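Local coordinates for HpcH/HpaI aldolase/citrate lyase family protein (Burkholderia cenocepacia, PDB 4MF4) that is of unknown function but belongs to the HpcH/HpaI aldolase/citrate lyase family and folds as an eight-stranded TIM barrel assembled into a hexamer, at residues A42-H45 / W50-I53; D54-P59 / F106-T111; W91-A96 / R102-P107; D113-A118 / E175-T180; C185-P190 / L246-A251. One frame throughout, in Å; residues are numbered along the deposited sequence.

Interaction 1. Residues A42-H45 / W50-I53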
# COMPACT_ATOMS: atom_id res chain seq x y z
N ALA A 42 17.78 -6.96 3.94
CA ALA A 42 19.21 -6.61 4.08
C ALA A 42 19.79 -7.06 5.44
O ALA A 42 20.82 -7.73 5.51
CB ALA A 42 19.43 -5.12 3.83
N LEU A 43 19.13 -6.69 6.54
CA LEU A 43 19.62 -7.04 7.88
C LEU A 43 19.64 -8.55 8.19
O LEU A 43 20.42 -9.00 9.04
CB LEU A 43 18.90 -6.21 8.96
CG LEU A 43 19.24 -4.73 8.88
CD1 LEU A 43 18.34 -3.90 9.79
CD2 LEU A 43 20.71 -4.49 9.24
N ALA A 44 18.80 -9.31 7.51
CA ALA A 44 18.88 -10.76 7.54
C ALA A 44 20.24 -11.33 7.07
O ALA A 44 20.53 -12.51 7.36
CB ALA A 44 17.73 -11.39 6.76
N HIS A 45 21.08 -10.47 6.48
CA HIS A 45 22.44 -10.82 6.05
C HIS A 45 23.50 -10.28 7.03
O HIS A 45 24.69 -10.37 6.77
CB HIS A 45 22.74 -10.23 4.65
CG HIS A 45 21.96 -10.86 3.55
ND1 HIS A 45 22.48 -11.84 2.73
CD2 HIS A 45 20.68 -10.67 3.14
CE1 HIS A 45 21.58 -12.20 1.83
NE2 HIS A 45 20.47 -11.52 2.08
N TRP A 50 18.90 -13.14 16.18
CA TRP A 50 17.47 -12.83 16.07
C TRP A 50 17.25 -11.40 15.62
O TRP A 50 18.13 -10.57 15.78
CB TRP A 50 16.73 -13.13 17.40
CG TRP A 50 17.29 -12.43 18.58
CD1 TRP A 50 18.43 -12.76 19.28
CD2 TRP A 50 16.74 -11.28 19.22
NE1 TRP A 50 18.62 -11.86 20.31
CE2 TRP A 50 17.61 -10.95 20.29
CE3 TRP A 50 15.62 -10.48 18.98
CZ2 TRP A 50 17.37 -9.87 21.13
CZ3 TRP A 50 15.38 -9.43 19.85
CH2 TRP A 50 16.28 -9.12 20.90
N LEU A 51 16.08 -11.14 15.04
CA LEU A 51 15.69 -9.80 14.63
C LEU A 51 14.28 -9.53 15.12
O LEU A 51 13.41 -10.38 14.99
CB LEU A 51 15.69 -9.67 13.10
CG LEU A 51 17.01 -9.91 12.36
CD1 LEU A 51 16.80 -9.95 10.84
CD2 LEU A 51 17.98 -8.81 12.67
N CYS A 52 14.04 -8.37 15.72
CA CYS A 52 12.71 -8.09 16.34
C CYS A 52 11.87 -7.12 15.51
O CYS A 52 12.29 -5.99 15.29
CB CYS A 52 12.84 -7.55 17.76
SG CYS A 52 11.24 -7.43 18.58
N ILE A 53 10.73 -7.58 15.04
CA ILE A 53 9.76 -6.71 14.36
C ILE A 53 8.87 -6.13 15.44
O ILE A 53 8.08 -6.83 16.04
CB ILE A 53 8.94 -7.48 13.32
CG1 ILE A 53 9.85 -8.07 12.24
CG2 ILE A 53 7.87 -6.60 12.65
CD1 ILE A 53 9.21 -9.26 11.55
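L51 reaches from its strand to the backbone at L43 and A44, and one methyl does nearly all the work. Its CG stands anti to the carbonyl carbon (chi1 -60°), and the chain then runs on extended (chi2 172°), which carries CD1 outward from the strand. This methyl comes to rest 3.9 Å from A44 N and 4.1 Å from L43 C, so it meets the peptide link between L43 and A44 more closely than the side chain of either. The small methyl of A44 is a looser neighbour, with CB 4.4 Å from L51 CD1. Alanine suits this place because its short side chain lets the leucine approach the main chain. The pair joins helix 37-43 to the strand that follows it, the second half of the beta-alpha-beta unit formed with strand 27-32, in a TIM barrel whose helices coat the outside of the sheet. L43 also directs its CB toward strand 50-54 and packs on L30 and L32 of strand 27-32. Beyond A44 the chain turns, with H45 N bonded to A42 O at 2.9 Å. I72 of the next helix touches both A44 and L51, while T260 of a second subunit packs on L43.

Interaction 2. Residues D54-P59 / F106-T111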
# COMPACT_ATOMS: atom_id res chain seq x y z
N ASP A 54 9.00 -4.83 15.70
CA ASP A 54 8.26 -4.21 16.81
C ASP A 54 6.86 -3.70 16.38
O ASP A 54 6.80 -2.92 15.48
CB ASP A 54 9.05 -3.04 17.32
CG ASP A 54 8.47 -2.42 18.56
OD1 ASP A 54 7.60 -3.03 19.22
OD2 ASP A 54 9.00 -1.36 18.95
N MET A 55 5.79 -4.15 17.04
CA MET A 55 4.42 -3.67 16.80
C MET A 55 4.01 -2.66 17.87
O MET A 55 2.99 -2.00 17.74
CB MET A 55 3.42 -4.80 16.79
CG MET A 55 3.81 -5.94 15.87
SD MET A 55 2.48 -7.15 15.86
CE MET A 55 1.10 -6.27 15.11
N GLU A 56 4.83 -2.52 18.93
CA GLU A 56 4.41 -1.67 20.05
C GLU A 56 4.83 -0.25 19.79
O GLU A 56 4.00 0.66 19.87
CB GLU A 56 4.99 -2.11 21.36
CG GLU A 56 4.41 -1.34 22.53
CD GLU A 56 5.17 -1.54 23.84
OE1 GLU A 56 6.27 -2.08 23.86
OE2 GLU A 56 4.65 -1.12 24.89
N HIS A 57 6.13 -0.05 19.51
CA HIS A 57 6.68 1.29 19.27
C HIS A 57 7.20 1.54 17.85
O HIS A 57 8.12 2.34 17.64
CB HIS A 57 7.80 1.57 20.30
CG HIS A 57 7.29 1.84 21.70
ND1 HIS A 57 6.61 2.99 22.03
CD2 HIS A 57 7.37 1.10 22.84
CE1 HIS A 57 6.27 2.94 23.31
NE2 HIS A 57 6.74 1.82 23.83
N ALA A 58 6.62 0.85 16.89
CA ALA A 58 6.82 1.15 15.46
C ALA A 58 5.49 0.86 14.78
O ALA A 58 4.76 0.05 15.29
CB ALA A 58 7.92 0.31 14.89
N PRO A 59 5.19 1.51 13.62
CA PRO A 59 3.88 1.30 13.03
C PRO A 59 3.86 0.06 12.13
O PRO A 59 3.77 0.16 10.93
CB PRO A 59 3.68 2.58 12.21
CG PRO A 59 5.04 2.87 11.72
CD PRO A 59 5.99 2.43 12.81
N PHE A 106 5.97 -10.02 24.84
CA PHE A 106 4.84 -9.29 25.45
C PHE A 106 5.34 -8.12 26.33
O PHE A 106 6.16 -8.32 27.26
CB PHE A 106 4.02 -10.26 26.30
CG PHE A 106 3.30 -11.27 25.51
CD1 PHE A 106 3.94 -12.41 25.06
CD2 PHE A 106 1.97 -11.06 25.16
CE1 PHE A 106 3.25 -13.37 24.34
CE2 PHE A 106 1.28 -11.99 24.43
CZ PHE A 106 1.94 -13.16 24.01
N PRO A 107 4.87 -6.91 26.04
CA PRO A 107 5.26 -5.75 26.81
C PRO A 107 4.57 -5.74 28.16
O PRO A 107 3.59 -6.44 28.35
CB PRO A 107 4.75 -4.57 25.97
CG PRO A 107 3.72 -5.09 25.09
CD PRO A 107 3.93 -6.59 24.95
N CYS A 108 5.03 -4.91 29.06
CA CYS A 108 4.22 -4.64 30.25
C CYS A 108 3.72 -5.89 30.99
O CYS A 108 2.52 -5.99 31.27
CB CYS A 108 2.92 -3.88 29.85
SG CYS A 108 3.04 -2.39 28.83
N ILE A 109 4.59 -6.83 31.33
CA ILE A 109 4.13 -8.00 32.10
C ILE A 109 4.49 -7.72 33.56
O ILE A 109 5.68 -7.59 33.88
CB ILE A 109 4.81 -9.31 31.62
CG1 ILE A 109 4.37 -9.68 30.20
CG2 ILE A 109 4.54 -10.45 32.59
CD1 ILE A 109 2.93 -10.09 30.03
N GLU A 110 3.50 -7.64 34.44
CA GLU A 110 3.74 -7.21 35.81
C GLU A 110 3.45 -8.23 36.90
O GLU A 110 3.90 -8.06 38.03
CB GLU A 110 2.90 -5.99 36.08
CG GLU A 110 3.16 -4.91 35.07
CD GLU A 110 2.57 -3.59 35.52
OE1 GLU A 110 3.34 -2.69 35.91
OE2 GLU A 110 1.33 -3.49 35.53
N THR A 111 2.66 -9.26 36.58
CA THR A 111 2.31 -10.29 37.54
C THR A 111 2.44 -11.68 36.94
O THR A 111 2.45 -11.84 35.75
CB THR A 111 0.86 -10.11 38.00
OG1 THR A 111 -0.01 -10.30 36.88
CG2 THR A 111 0.62 -8.69 38.58
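The carboxylate of E56 lies against the ring of P107: CB of the proline sits over one face of the carboxylate, 3.6 Å from both OE1 and OE2 of E56 and 3.7 Å from its CD. The two side chains slide past each other in opposite directions. With CG anti to the backbone N (chi1 -172°) and an extended chain beyond it, E56 spans from one loop to the other. Proline offers a rigid apolar surface here, while the charge is answered elsewhere, by a salt bridge from E56 OE2 to K94 of a fourth subunit. A 1,2-ethanediol, probably from the crystallisation liquor, lies about 5 Å from the E56 side chain. The carboxylate of D54 holds the first loop in shape. Its OD1 takes E56 N at 2.8 Å from above the carboxylate plane, 57° out of it, and both oxygens draw weak bonds from H57 N. R84, by a salt bridge to OD1, and W31, by a hydrogen bond to OD2, hold the same aspartate. D54 OD1 and E56 N form an Asx turn where strand 50-54 runs into its loop, beside the loop after strand 103-106 at the C-terminal mouth of the barrel, where TIM-barrel enzymes place their active sites.

Interaction 3. Residues W91-A96 / R102-P107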
# COMPACT_ATOMS: atom_id res chain seq x y z
N TRP A 91 -6.86 -11.04 19.96
CA TRP A 91 -6.87 -10.85 18.50
C TRP A 91 -5.52 -10.44 17.91
O TRP A 91 -5.16 -10.87 16.82
CB TRP A 91 -8.00 -9.88 18.09
CG TRP A 91 -7.70 -8.41 18.16
CD1 TRP A 91 -7.89 -7.59 19.24
CD2 TRP A 91 -7.29 -7.54 17.09
NE1 TRP A 91 -7.56 -6.28 18.93
CE2 TRP A 91 -7.18 -6.22 17.62
CE3 TRP A 91 -6.97 -7.74 15.75
CZ2 TRP A 91 -6.84 -5.13 16.84
CZ3 TRP A 91 -6.61 -6.65 14.98
CH2 TRP A 91 -6.53 -5.37 15.53
N LEU A 92 -4.77 -9.61 18.64
CA LEU A 92 -3.40 -9.22 18.22
C LEU A 92 -2.40 -10.39 18.25
O LEU A 92 -1.56 -10.53 17.37
CB LEU A 92 -2.91 -8.11 19.15
CG LEU A 92 -3.65 -6.79 18.97
CD1 LEU A 92 -3.37 -5.81 20.10
CD2 LEU A 92 -3.29 -6.17 17.60
N VAL A 93 -2.51 -11.23 19.25
CA VAL A 93 -1.63 -12.41 19.40
C VAL A 93 -1.92 -13.43 18.30
O VAL A 93 -1.00 -13.98 17.75
CB VAL A 93 -1.78 -13.05 20.79
CG1 VAL A 93 -1.11 -14.42 20.91
CG2 VAL A 93 -1.24 -12.10 21.85
N LYS A 94 -3.20 -13.67 18.03
CA LYS A 94 -3.68 -14.48 16.94
C LYS A 94 -3.09 -14.00 15.61
O LYS A 94 -2.56 -14.80 14.85
CB LYS A 94 -5.20 -14.33 16.93
CG LYS A 94 -5.98 -15.37 16.22
CD LYS A 94 -7.47 -15.18 16.54
CE LYS A 94 -7.82 -15.61 17.93
NZ LYS A 94 -9.16 -15.05 18.29
N ARG A 95 -3.18 -12.70 15.33
CA ARG A 95 -2.59 -12.14 14.09
C ARG A 95 -1.08 -12.48 13.95
O ARG A 95 -0.62 -12.92 12.90
CB ARG A 95 -2.78 -10.63 14.02
CG ARG A 95 -4.19 -10.13 13.71
CD ARG A 95 -4.72 -10.55 12.38
NE ARG A 95 -5.99 -9.87 12.05
CZ ARG A 95 -6.12 -8.63 11.60
NH1 ARG A 95 -5.06 -7.82 11.46
NH2 ARG A 95 -7.33 -8.16 11.31
N ALA A 96 -0.32 -12.29 15.01
CA ALA A 96 1.12 -12.52 14.93
C ALA A 96 1.43 -14.02 14.75
O ALA A 96 2.22 -14.39 13.90
CB ALA A 96 1.81 -11.99 16.16
N ARG A 102 6.96 -17.28 15.52
CA ARG A 102 6.97 -18.36 16.53
C ARG A 102 7.62 -17.94 17.84
O ARG A 102 7.65 -18.72 18.81
CB ARG A 102 7.69 -19.60 15.97
CG ARG A 102 7.01 -20.15 14.73
CD ARG A 102 7.51 -21.54 14.33
NE ARG A 102 8.91 -21.50 13.94
CZ ARG A 102 9.62 -22.59 13.60
NH1 ARG A 102 9.08 -23.82 13.63
NH2 ARG A 102 10.87 -22.45 13.25
N THR A 103 8.18 -16.73 17.89
CA THR A 103 8.69 -16.19 19.13
C THR A 103 8.03 -14.81 19.32
O THR A 103 8.12 -13.93 18.45
CB THR A 103 10.22 -16.08 19.15
OG1 THR A 103 10.83 -17.35 18.88
CG2 THR A 103 10.70 -15.54 20.48
N LEU A 104 7.35 -14.64 20.44
CA LEU A 104 6.60 -13.43 20.72
C LEU A 104 7.13 -12.77 21.98
O LEU A 104 7.45 -13.47 22.97
CB LEU A 104 5.15 -13.77 20.95
CG LEU A 104 4.33 -14.22 19.77
CD1 LEU A 104 2.85 -14.23 20.19
CD2 LEU A 104 4.58 -13.35 18.57
N MET A 105 7.23 -11.44 21.93
CA MET A 105 7.56 -10.66 23.10
C MET A 105 6.31 -9.90 23.56
O MET A 105 5.67 -9.20 22.76
CB MET A 105 8.70 -9.67 22.83
CG MET A 105 9.14 -8.95 24.10
SD MET A 105 10.47 -7.78 23.85
CE MET A 105 11.66 -8.75 22.96
N PHE A 106 5.97 -10.02 24.84
CA PHE A 106 4.84 -9.29 25.45
C PHE A 106 5.34 -8.12 26.33
O PHE A 106 6.16 -8.32 27.26
CB PHE A 106 4.02 -10.26 26.30
CG PHE A 106 3.30 -11.27 25.51
CD1 PHE A 106 3.94 -12.41 25.06
CD2 PHE A 106 1.97 -11.06 25.16
CE1 PHE A 106 3.25 -13.37 24.34
CE2 PHE A 106 1.28 -11.99 24.43
CZ PHE A 106 1.94 -13.16 24.01
N PRO A 107 4.87 -6.91 26.04
CA PRO A 107 5.26 -5.75 26.81
C PRO A 107 4.57 -5.74 28.16
O PRO A 107 3.59 -6.44 28.35
CB PRO A 107 4.75 -4.57 25.97
CG PRO A 107 3.72 -5.09 25.09
CD PRO A 107 3.93 -6.59 24.95
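V93 is the first residue of the helical segment to meet the strand, and it divides its two methyls between two partners. CG1, anti to the backbone N (chi1 169°), lies 4.0 Å from L104 CD1. CG2 turns the other way and presses on the ring of F106, 3.6 Å from its CE2, approaching obliquely, with the two side chains crossing at about a right angle. A beta-branched valine is apt here because both branches are used at once. K94, next in sequence, points away from the strand and sends NZ to E56 of a fifth subunit. R95 likewise serves the interface, with a salt bridge to D61 of that subunit. A96 then returns to the strand one turn after V93: its CB meets L104 CD2 at 3.9 Å, and its small size suits the place where the two backbones draw nearest. L104 thus splits its fork between V93 and A96, filling the gap between helix and sheet. With helix and strand axes 10.4 Å apart and 153° between their directions, the contact closes the beta-alpha-beta unit of strand 80-84, helix 90-98 and strand 103-106, the repeating element of a TIM barrel.

Interaction 4. Residues D113-A118 / E175-T180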
# COMPACT_ATOMS: atom_id res chain seq x y z
N ASP A 113 0.12 -13.78 36.93
CA ASP A 113 -1.15 -13.93 36.14
C ASP A 113 -1.05 -13.35 34.75
O ASP A 113 -1.49 -13.98 33.84
CB ASP A 113 -2.37 -13.35 36.86
CG ASP A 113 -2.84 -14.25 37.98
OD1 ASP A 113 -2.24 -15.32 38.15
OD2 ASP A 113 -3.81 -13.89 38.69
N ASP A 114 -0.46 -12.18 34.58
CA ASP A 114 -0.23 -11.63 33.26
C ASP A 114 0.60 -12.59 32.39
O ASP A 114 0.32 -12.78 31.23
CB ASP A 114 0.59 -10.31 33.34
CG ASP A 114 -0.18 -9.13 33.96
OD1 ASP A 114 -1.41 -9.22 34.16
OD2 ASP A 114 0.47 -8.14 34.29
N ALA A 115 1.69 -13.11 32.95
CA ALA A 115 2.61 -14.00 32.23
C ALA A 115 1.91 -15.29 31.82
O ALA A 115 2.00 -15.72 30.66
CB ALA A 115 3.82 -14.32 33.12
N ALA A 116 1.19 -15.90 32.77
CA ALA A 116 0.38 -17.10 32.48
C ALA A 116 -0.67 -16.85 31.38
O ALA A 116 -0.87 -17.68 30.53
CB ALA A 116 -0.32 -17.59 33.75
N HIS A 117 -1.34 -15.71 31.41
CA HIS A 117 -2.34 -15.35 30.37
C HIS A 117 -1.66 -15.23 28.99
O HIS A 117 -2.12 -15.77 28.02
CB HIS A 117 -3.09 -14.08 30.76
CG HIS A 117 -4.14 -13.69 29.77
ND1 HIS A 117 -4.11 -12.51 29.07
CD2 HIS A 117 -5.22 -14.36 29.31
CE1 HIS A 117 -5.15 -12.44 28.26
NE2 HIS A 117 -5.84 -13.56 28.38
N ALA A 118 -0.50 -14.61 28.95
CA ALA A 118 0.27 -14.42 27.74
C ALA A 118 0.61 -15.76 27.14
O ALA A 118 0.36 -16.00 25.96
CB ALA A 118 1.54 -13.62 28.06
N GLU A 175 10.39 -13.22 40.52
CA GLU A 175 10.72 -14.61 40.77
C GLU A 175 9.49 -15.50 40.41
O GLU A 175 9.64 -16.54 39.81
CB GLU A 175 11.21 -14.82 42.22
CG GLU A 175 12.51 -14.03 42.53
CD GLU A 175 12.30 -12.56 42.92
OE1 GLU A 175 11.12 -12.11 43.10
OE2 GLU A 175 13.31 -11.81 43.07
N ARG A 176 8.30 -15.07 40.76
CA ARG A 176 7.08 -15.85 40.42
C ARG A 176 6.75 -15.79 38.91
O ARG A 176 6.17 -16.73 38.35
CB ARG A 176 5.89 -15.34 41.24
CG ARG A 176 6.01 -15.54 42.76
CD ARG A 176 5.09 -14.58 43.51
NE ARG A 176 3.70 -15.07 43.55
CZ ARG A 176 2.58 -14.33 43.47
NH1 ARG A 176 2.62 -13.01 43.28
NH2 ARG A 176 1.41 -14.92 43.53
N ILE A 177 7.06 -14.65 38.27
CA ILE A 177 6.97 -14.57 36.80
C ILE A 177 7.93 -15.57 36.15
O ILE A 177 7.54 -16.33 35.27
CB ILE A 177 7.25 -13.15 36.29
CG1 ILE A 177 6.10 -12.23 36.74
CG2 ILE A 177 7.37 -13.14 34.76
CD1 ILE A 177 6.39 -10.77 36.59
N ALA A 178 9.17 -15.61 36.62
CA ALA A 178 10.15 -16.56 36.10
C ALA A 178 9.74 -18.03 36.25
O ALA A 178 10.05 -18.84 35.38
CB ALA A 178 11.47 -16.34 36.78
N ALA A 179 9.04 -18.35 37.33
CA ALA A 179 8.60 -19.72 37.59
C ALA A 179 7.32 -20.08 36.85
O ALA A 179 6.87 -21.23 36.91
CB ALA A 179 8.38 -19.93 39.08
N THR A 180 6.73 -19.13 36.11
CA THR A 180 5.53 -19.43 35.31
C THR A 180 5.87 -20.37 34.14
O THR A 180 6.69 -20.02 33.26
CB THR A 180 4.89 -18.14 34.75
OG1 THR A 180 4.47 -17.31 35.83
CG2 THR A 180 3.70 -18.42 33.86
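T180, which packs on A115 and A116, is held by its backbone N, bonded to I177 O at 3.0 Å as the chain leaves the helix. This tight exit turn presents the threonine side chain to the neighbouring helix. Its CG2 is anti to the backbone N, and the methyl comes within 3.7 Å of A116 N and 4.1 Å of A116 CB; OG1, on the other branch, faces A115 CB at 4.1 Å. The threonine therefore sets both a methyl and a hydroxyl against a wall made of two alanines. Those alanines matter for the spacing: with only a CB each, they let the backbones approach until the A115 and I177 alpha carbons, like those of A116 and T180, are 6.3 Å apart. Helices 112-121 and 174-178 follow successive strands of the TIM barrel, 103-106 and 160-165, and so lie side by side in its outer layer. I177 completes the apolar part of the contact, its CG2 4.1 Å from A115 CB. The same isoleucine also packs on L186 of the next strand, and A115 rests on I109 and V183, which tie the pair of helices to the loops beneath. Farther out, R176 turns to E173, its salt-bridge partner in the same chain.

Interaction 5. Residues C185-P190 / L246-A251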
# COMPACT_ATOMS: atom_id res chain seq x y z
N CYS A 185 11.89 -16.52 28.49
CA CYS A 185 12.88 -15.48 28.66
C CYS A 185 12.30 -14.31 29.40
O CYS A 185 11.18 -13.93 29.12
CB CYS A 185 13.31 -14.99 27.27
SG CYS A 185 14.65 -13.76 27.32
N LEU A 186 13.07 -13.69 30.30
CA LEU A 186 12.66 -12.45 30.94
C LEU A 186 13.37 -11.34 30.21
O LEU A 186 14.59 -11.41 30.09
CB LEU A 186 13.06 -12.41 32.42
CG LEU A 186 12.61 -13.53 33.32
CD1 LEU A 186 13.32 -13.47 34.68
CD2 LEU A 186 11.10 -13.50 33.46
N PHE A 187 12.66 -10.31 29.76
CA PHE A 187 13.34 -9.24 29.02
C PHE A 187 13.29 -7.91 29.75
O PHE A 187 12.23 -7.44 30.11
CB PHE A 187 12.72 -9.15 27.63
CG PHE A 187 13.46 -8.24 26.68
CD1 PHE A 187 13.17 -6.91 26.64
CD2 PHE A 187 14.39 -8.74 25.80
CE1 PHE A 187 13.79 -6.08 25.74
CE2 PHE A 187 15.03 -7.92 24.89
CZ PHE A 187 14.71 -6.60 24.85
N VAL A 188 14.45 -7.32 30.00
CA VAL A 188 14.53 -5.96 30.59
C VAL A 188 14.64 -4.85 29.54
O VAL A 188 15.59 -4.82 28.73
CB VAL A 188 15.79 -5.88 31.52
CG1 VAL A 188 15.87 -4.51 32.19
CG2 VAL A 188 15.75 -6.95 32.59
N GLY A 189 13.67 -3.94 29.52
CA GLY A 189 13.81 -2.69 28.77
C GLY A 189 14.25 -1.57 29.71
O GLY A 189 13.45 -1.08 30.48
N PRO A 190 15.54 -1.20 29.72
CA PRO A 190 15.94 -0.29 30.82
C PRO A 190 15.26 1.06 30.80
O PRO A 190 14.92 1.59 31.87
CB PRO A 190 17.43 -0.11 30.62
CG PRO A 190 17.85 -1.37 29.96
CD PRO A 190 16.72 -1.67 28.98
N LEU A 246 19.97 -12.89 25.96
CA LEU A 246 19.30 -12.35 24.76
C LEU A 246 19.49 -10.85 24.70
O LEU A 246 18.70 -10.04 25.27
CB LEU A 246 17.82 -12.71 24.79
CG LEU A 246 17.07 -12.43 23.50
CD1 LEU A 246 17.14 -13.64 22.57
CD2 LEU A 246 15.63 -12.08 23.76
N ILE A 247 20.55 -10.44 24.02
CA ILE A 247 21.02 -9.07 24.07
C ILE A 247 20.72 -8.38 22.74
O ILE A 247 21.16 -8.85 21.70
CB ILE A 247 22.52 -9.01 24.34
CG1 ILE A 247 22.81 -9.61 25.72
CG2 ILE A 247 22.99 -7.57 24.30
CD1 ILE A 247 24.28 -9.71 26.07
N THR A 248 19.96 -7.28 22.81
CA THR A 248 19.61 -6.48 21.65
C THR A 248 20.70 -5.42 21.49
O THR A 248 20.90 -4.63 22.39
CB THR A 248 18.29 -5.69 21.82
OG1 THR A 248 17.25 -6.50 22.39
CG2 THR A 248 17.79 -5.17 20.51
N VAL A 249 21.38 -5.41 20.33
CA VAL A 249 22.42 -4.43 20.01
C VAL A 249 21.78 -3.23 19.31
O VAL A 249 21.96 -3.01 18.09
CB VAL A 249 23.58 -5.05 19.17
CG1 VAL A 249 24.76 -4.11 19.09
CG2 VAL A 249 24.07 -6.37 19.73
N SER A 250 21.00 -2.48 20.08
CA SER A 250 20.26 -1.32 19.61
C SER A 250 19.29 -1.63 18.44
O SER A 250 18.75 -2.72 18.37
CB SER A 250 21.24 -0.18 19.29
OG SER A 250 20.60 1.08 19.12
N ALA A 251 19.09 -0.68 17.54
CA ALA A 251 17.98 -0.70 16.55
C ALA A 251 18.51 -0.22 15.21
O ALA A 251 19.50 0.58 15.15
CB ALA A 251 16.84 0.21 17.02
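F187 brings the edge of its ring to two residues of strand 246-251. T248 OG1 lies in the plane of that ring, 3.5 Å from F187 CZ, a close polar contact with the rim rather than a hydrogen bond. Farther back along the same edge, F187 CD2 is 4.1 Å from L246 CD2, and the phenylalanine crosses both partners at about a right angle. L246 CD2 also touches C185 SG at 4.1 Å, so one leucine methyl serves two residues spaced two apart on the opposing strand. The phenylalanine carries its CG anti to the backbone N (chi1 -171°), which sends the ring across to the far strand. Its length suits a gap of 8.7 Å between strand axes, while the slim cysteine fits where L246 itself leans over. In the next shell, T248 OG1 donates to I228 O, which satisfies the buried hydroxyl. W31, F229 and I162 pack around F187, and a 1,2-ethanediol, probably from the crystallisation liquor, lies about 4 Å from its side chain, consistent with a pocket nearby. Strands 185-188 and 246-251, inclined at 34°, are not neighbours in the sheet: strand 225-230 runs between them, so these side chains meet in the interior of the TIM barrel, with strands 160-165 and 27-32 on the flanks and helix 206-222 packed outside against V188.

Overall arrangement
Along one closed parallel barrel interaction 1 comes first, interaction 3 falls within the span of interaction 2, and 4 and 5 follow. Interactions 1 and 3, centres 18 Å apart, each bind a helix to the next strand on the barrel's outside. Interaction 4 lies in the same helical layer on the opposite side of the chain's centre from interaction 1, 28 Å away between centres. Interaction 2 shares F106 and P107 with interaction 3 and joins two loops beyond the strand ends. Interaction 5 occupies the interior and is reached by M105 of interaction 3 and W50 of interaction 1. Outer shell, core and mouth are thus linked, while K94 of interaction 3 and E56 of interaction 2 pair between subunits.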